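Local coordinates for protein CT_858 (Chlamydia trachomatis, PDB 3DPM) that probably acts as a serine-type endopeptidase of the chlamydial CPAF family, with a peptidase S41 domain and a PDZ-like domain in one chain, at residues A[298-303]-A[339-344]; A[468-473]-A[487-492]. All blocks are in the same frame, centred on the assembly; numbering follows the deposited sequence.

Contact 1 (A[298-303]-A[339-344]); sequences IPTYSW and TNNPGG. With LAS (N-acetyl-S-({(2R,3S,4R)-3-hydroxy-2-[(1S)-1-hydroxy-2-methylpropyl]-4-methyl-5-oxopyrrolidin-2-yl}carbonyl)cysteine), chain C.
The side chains of N341 and Y301 cross at about a right angle, yet amide and ring planes are only 22° apart; ND2 of N341 meets CE1 of Y301 obliquely at 3.2 Å. CG of N341 is anti to its backbone N (chi1 -175°), which carries the amide across to 298-303, where ND2 donates to I298 O at 3.1 Å. This bond is bent, 137° at the hydrogen, and the donor sits above the carbonyl plane. At the other end of the amide, OD1 of N341 takes G343 N at 2.7 Å in an Asx turn, nearly straight and in the carbonyl plane, so both ends are held and the amide's rotation is fixed. CA of G343 meets the Y301 ring at its edge. Y301 N donates to G343 O at 3.1 Å; this bond, with the one between Y301 and S345, makes the single bridge of Y301 with G344. G344 lies against LAS, so 339-344 walls the ligand site of the S41 peptidase region. Y301 OH bonds to Q338. The two loops follow the parallel neighbours 290-297 and 333-337 of the mixed sheet; helix 346-354 packs on I298 and Y301, and helix 468-478 on Y301 and N341.

Contact 2 (A[468-473]-A[487-492]); sequences CADFFP and TRTAGA. With LAS (N-acetyl-S-({(2R,3S,4R)-3-hydroxy-2-[(1S)-1-hydroxy-2-methylpropyl]-4-methyl-5-oxopyrrolidin-2-yl}carbonyl)cysteine), chain C.
D470 turns its CG only roughly anti to its own carbonyl carbon, beside the backbone N (chi1 -89°), and this swings the carboxylate off helix 468-478 into the loop 487-492. From the loop, T489 answers with OG1 between its backbone N and carbonyl carbon (chi1 59°), a setting that aims the hydroxyl at the acid. The result is a three-point grip. OG1 of T489 donates to OD1 of D470 at 2.7 Å, arriving nearly along the C-O axis. G491 N reaches the same OD1 at 3.2 Å, on its syn side and somewhat out of the carboxylate plane. OD2 takes A492 N at 3.0 Å, but from above the plane, 43° out of it. With donors on both oxygens the carboxylate cannot easily rotate, and three bonds to a buried acid would be expected to favour its ionised form. The hydroxyl of T489 is also bonded to V530 N, so a neighbouring loop helps to position it.

Less intimate packing surrounds this grip. CG2 of T489 rests 4.1 Å from A469 O, and CG of P473 stands 4.3 Å from the same methyl. Near the start of the helix, C468 N offers a weak bond to O19 of LAS at 3.4 Å, almost straight, while CE1 of F471 lies 3.6 Å from C12 of the ligand, reached obliquely.

In the fold, the contact ties the first turn of helix 468-478 to the loop leaving strand 482-486. That helix links the parallel neighbours 457-461 and 482-486, as in a beta-alpha-beta crossover. P473 and T489 both pack on I461 of strand 457-461, and F472 reaches toward helix 346-354 through L349 and L353.

Contacts 1 and 2 follow one another along the chain and their centres are 11 Å apart, but they meet directly. CD1 of Y301 packs 3.6 Å from CB of C468, and N341 O lies 3.6 Å from CB of A469, so the start of helix 468-478 sits against both loops of contact 1. The ligand LAS spans the two: its O19 is approached by G344 N from contact 1, at a doubtfully short 2.3 Å, and weakly by C468 N from contact 2. Two such N-H groups would be consistent with an oxyanion-hole-like site, as in serine-type peptidases. OD2 of D470, on a side chain turned toward 487-492, is 8.0 Å from O19 of LAS.

Contact 1 (A[298-303]-A[339-344])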
# COMPACT_ATOMS: atom_id res chain seq x y z
N ILE A 298 21.10 -21.14 3.06
CA ILE A 298 19.80 -20.48 3.12
C ILE A 298 20.19 -19.02 2.91
O ILE A 298 20.64 -18.36 3.83
CB ILE A 298 19.13 -20.62 4.53
CG1 ILE A 298 18.96 -22.09 4.91
CG2 ILE A 298 17.77 -19.93 4.53
CD1 ILE A 298 17.91 -22.82 4.12
N PRO A 299 20.02 -18.51 1.68
CA PRO A 299 20.37 -17.13 1.32
C PRO A 299 19.43 -16.03 1.83
O PRO A 299 19.88 -14.96 2.25
CB PRO A 299 20.42 -17.19 -0.19
CG PRO A 299 19.28 -18.12 -0.51
CD PRO A 299 19.41 -19.22 0.53
N THR A 300 18.13 -16.30 1.78
CA THR A 300 17.16 -15.33 2.22
C THR A 300 15.88 -16.02 2.61
O THR A 300 15.70 -17.20 2.33
CB THR A 300 16.84 -14.36 1.09
OG1 THR A 300 15.88 -13.40 1.53
CG2 THR A 300 16.26 -15.11 -0.10
N TYR A 301 14.98 -15.29 3.25
CA TYR A 301 13.70 -15.85 3.64
C TYR A 301 12.56 -15.24 2.85
O TYR A 301 11.40 -15.54 3.10
CB TYR A 301 13.47 -15.68 5.14
CG TYR A 301 14.35 -16.61 5.91
CD1 TYR A 301 15.52 -16.16 6.53
CD2 TYR A 301 14.08 -17.98 5.93
CE1 TYR A 301 16.40 -17.05 7.12
CE2 TYR A 301 14.95 -18.87 6.52
CZ TYR A 301 16.11 -18.41 7.11
OH TYR A 301 16.99 -19.30 7.66
N SER A 302 12.90 -14.39 1.89
CA SER A 302 11.89 -13.80 1.01
C SER A 302 12.06 -14.50 -0.33
O SER A 302 12.51 -13.92 -1.31
CB SER A 302 12.09 -12.29 0.87
OG SER A 302 13.39 -11.91 1.23
N TRP A 303 11.70 -15.78 -0.33
CA TRP A 303 11.80 -16.65 -1.50
C TRP A 303 11.44 -16.06 -2.85
O TRP A 303 12.00 -16.47 -3.86
CB TRP A 303 10.95 -17.90 -1.27
CG TRP A 303 9.56 -17.59 -0.83
CD1 TRP A 303 9.15 -17.24 0.42
CD2 TRP A 303 8.38 -17.60 -1.65
NE1 TRP A 303 7.79 -17.04 0.44
CE2 TRP A 303 7.29 -17.25 -0.82
CE3 TRP A 303 8.14 -17.87 -3.00
CZ2 TRP A 303 5.98 -17.17 -1.30
CZ3 TRP A 303 6.84 -17.79 -3.48
CH2 TRP A 303 5.77 -17.44 -2.62
N THR A 339 24.82 -17.24 6.71
CA THR A 339 25.40 -15.91 6.86
C THR A 339 24.90 -14.94 5.78
O THR A 339 24.41 -15.37 4.74
CB THR A 339 26.92 -15.97 6.76
OG1 THR A 339 27.27 -16.58 5.51
CG2 THR A 339 27.51 -16.77 7.92
N ASN A 340 25.04 -13.64 6.03
CA ASN A 340 24.61 -12.63 5.06
C ASN A 340 23.21 -12.88 4.53
O ASN A 340 23.00 -12.94 3.32
CB ASN A 340 25.58 -12.60 3.88
CG ASN A 340 26.95 -12.09 4.27
OD1 ASN A 340 27.27 -12.04 5.45
ND2 ASN A 340 27.76 -11.72 3.28
N ASN A 341 22.25 -13.03 5.45
CA ASN A 341 20.85 -13.28 5.13
C ASN A 341 20.03 -12.11 5.65
O ASN A 341 20.10 -11.77 6.82
CB ASN A 341 20.40 -14.58 5.81
CG ASN A 341 18.99 -14.98 5.43
OD1 ASN A 341 18.10 -14.13 5.37
ND2 ASN A 341 18.78 -16.28 5.19
N PRO A 342 19.23 -11.47 4.79
CA PRO A 342 18.42 -10.32 5.21
C PRO A 342 17.10 -10.64 5.93
O PRO A 342 16.40 -9.72 6.37
CB PRO A 342 18.19 -9.56 3.91
CG PRO A 342 18.04 -10.69 2.91
CD PRO A 342 19.17 -11.65 3.32
N GLY A 343 16.77 -11.92 6.06
CA GLY A 343 15.52 -12.28 6.70
C GLY A 343 14.42 -12.30 5.64
O GLY A 343 14.71 -12.42 4.46
N GLY A 344 13.15 -12.18 6.06
CA GLY A 344 12.04 -12.17 5.11
C GLY A 344 10.74 -12.74 5.67
O GLY A 344 10.33 -12.41 6.77
C18 LAS C . 12.33 -9.96 8.76
O19 LAS C . 12.62 -10.75 7.84
C9 LAS C . 11.05 -9.13 8.65
C10 LAS C . 10.21 -9.24 9.93
C11 LAS C . 9.56 -10.57 10.30
C16 LAS C . 10.11 -11.72 9.44
C12 LAS C . 9.88 -10.81 11.77
O17 LAS C . 9.14 -8.31 9.80
N8 LAS C . 10.34 -9.44 7.36
C6 LAS C . 10.03 -8.27 6.79
O7 LAS C . 9.38 -8.15 5.75
C5 LAS C . 10.49 -7.07 7.63
C20 LAS C . 11.06 -5.99 6.71
C3 LAS C . 11.60 -7.70 8.47
O2 LAS C . 12.73 -7.76 7.60

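Contact 2 (A[468-473]-A[487-492])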
# COMPACT_ATOMS: atom_id res chain seq x y z
N CYS A 468 14.31 -12.63 10.15
CA CYS A 468 14.27 -14.07 10.25
C CYS A 468 15.58 -14.85 10.36
O CYS A 468 15.57 -16.03 10.72
CB CYS A 468 13.47 -14.59 9.07
SG CYS A 468 11.73 -14.11 9.15
N ALA A 469 16.69 -14.21 10.01
CA ALA A 469 17.97 -14.87 10.10
C ALA A 469 18.47 -14.78 11.55
O ALA A 469 19.54 -15.29 11.89
CB ALA A 469 18.97 -14.25 9.13
N ASP A 470 17.69 -14.10 12.39
CA ASP A 470 17.99 -13.98 13.82
C ASP A 470 17.25 -15.15 14.48
O ASP A 470 17.77 -15.84 15.35
CB ASP A 470 17.42 -12.67 14.40
CG ASP A 470 18.38 -11.49 14.30
OD1 ASP A 470 19.52 -11.59 14.79
OD2 ASP A 470 17.98 -10.44 13.74
N PHE A 471 16.00 -15.34 14.04
CA PHE A 471 15.12 -16.39 14.55
C PHE A 471 15.57 -17.80 14.23
O PHE A 471 15.47 -18.68 15.08
CB PHE A 471 13.70 -16.19 14.01
CG PHE A 471 13.11 -14.86 14.36
CD1 PHE A 471 11.97 -14.40 13.70
CD2 PHE A 471 13.68 -14.07 15.36
CE1 PHE A 471 11.42 -13.16 14.04
CE2 PHE A 471 13.13 -12.83 15.70
CZ PHE A 471 12.01 -12.38 15.04
N PHE A 472 16.06 -18.01 13.02
CA PHE A 472 16.50 -19.34 12.63
C PHE A 472 17.49 -19.92 13.66
O PHE A 472 17.23 -20.97 14.24
CB PHE A 472 17.14 -19.30 11.24
CG PHE A 472 17.47 -20.65 10.69
CD1 PHE A 472 16.45 -21.55 10.35
CD2 PHE A 472 18.79 -21.04 10.50
CE1 PHE A 472 16.75 -22.82 9.84
CE2 PHE A 472 19.10 -22.30 9.99
CZ PHE A 472 18.07 -23.19 9.66
N PRO A 473 18.63 -19.25 13.90
CA PRO A 473 19.58 -19.78 14.88
C PRO A 473 19.05 -19.75 16.31
O PRO A 473 19.38 -20.60 17.13
CB PRO A 473 20.80 -18.88 14.70
CG PRO A 473 20.20 -17.58 14.29
CD PRO A 473 19.17 -18.02 13.28
N THR A 487 29.63 -15.77 14.30
CA THR A 487 29.60 -14.56 15.13
C THR A 487 28.19 -14.02 15.32
O THR A 487 27.34 -14.11 14.43
CB THR A 487 30.49 -13.44 14.54
OG1 THR A 487 30.09 -13.15 13.20
CG2 THR A 487 31.96 -13.85 14.54
N ARG A 488 27.96 -13.45 16.50
CA ARG A 488 26.69 -12.86 16.91
C ARG A 488 25.91 -12.20 15.76
O ARG A 488 26.47 -11.45 14.96
CB ARG A 488 26.98 -11.85 18.02
CG ARG A 488 25.77 -11.16 18.64
CD ARG A 488 26.22 -10.08 19.63
NE ARG A 488 27.01 -10.67 20.71
CZ ARG A 488 26.51 -11.35 21.73
NH1 ARG A 488 25.20 -11.52 21.83
NH2 ARG A 488 27.31 -11.87 22.65
N THR A 489 24.61 -12.48 15.70
CA THR A 489 23.75 -11.90 14.67
C THR A 489 23.41 -10.43 14.98
O THR A 489 23.57 -9.96 16.10
CB THR A 489 22.44 -12.69 14.52
OG1 THR A 489 21.75 -12.70 15.77
CG2 THR A 489 22.74 -14.14 14.11
N ALA A 490 22.93 -9.73 13.96
CA ALA A 490 22.59 -8.31 14.07
C ALA A 490 21.65 -7.88 15.20
O ALA A 490 21.85 -6.82 15.80
CB ALA A 490 22.05 -7.83 12.74
N GLY A 491 20.63 -8.68 15.48
CA GLY A 491 19.71 -8.32 16.54
C GLY A 491 18.57 -7.41 16.13
O GLY A 491 18.26 -6.43 16.80
N ALA A 492 17.93 -7.74 15.01
CA ALA A 492 16.80 -6.96 14.52
C ALA A 492 15.59 -7.87 14.71
O ALA A 492 15.13 -8.49 13.76
CB ALA A 492 16.99 -6.64 13.05
C18 LAS C . 12.33 -9.96 8.76
O19 LAS C . 12.62 -10.75 7.84
C9 LAS C . 11.05 -9.13 8.65
C10 LAS C . 10.21 -9.24 9.93
C11 LAS C . 9.56 -10.57 10.30
C16 LAS C . 10.11 -11.72 9.44
C12 LAS C . 9.88 -10.81 11.77
O17 LAS C . 9.14 -8.31 9.80
N8 LAS C . 10.34 -9.44 7.36
C6 LAS C . 10.03 -8.27 6.79
O7 LAS C . 9.38 -8.15 5.75
C5 LAS C . 10.49 -7.07 7.63
C20 LAS C . 11.06 -5.99 6.71
C3 LAS C . 11.60 -7.70 8.47
O2 LAS C . 12.73 -7.76 7.60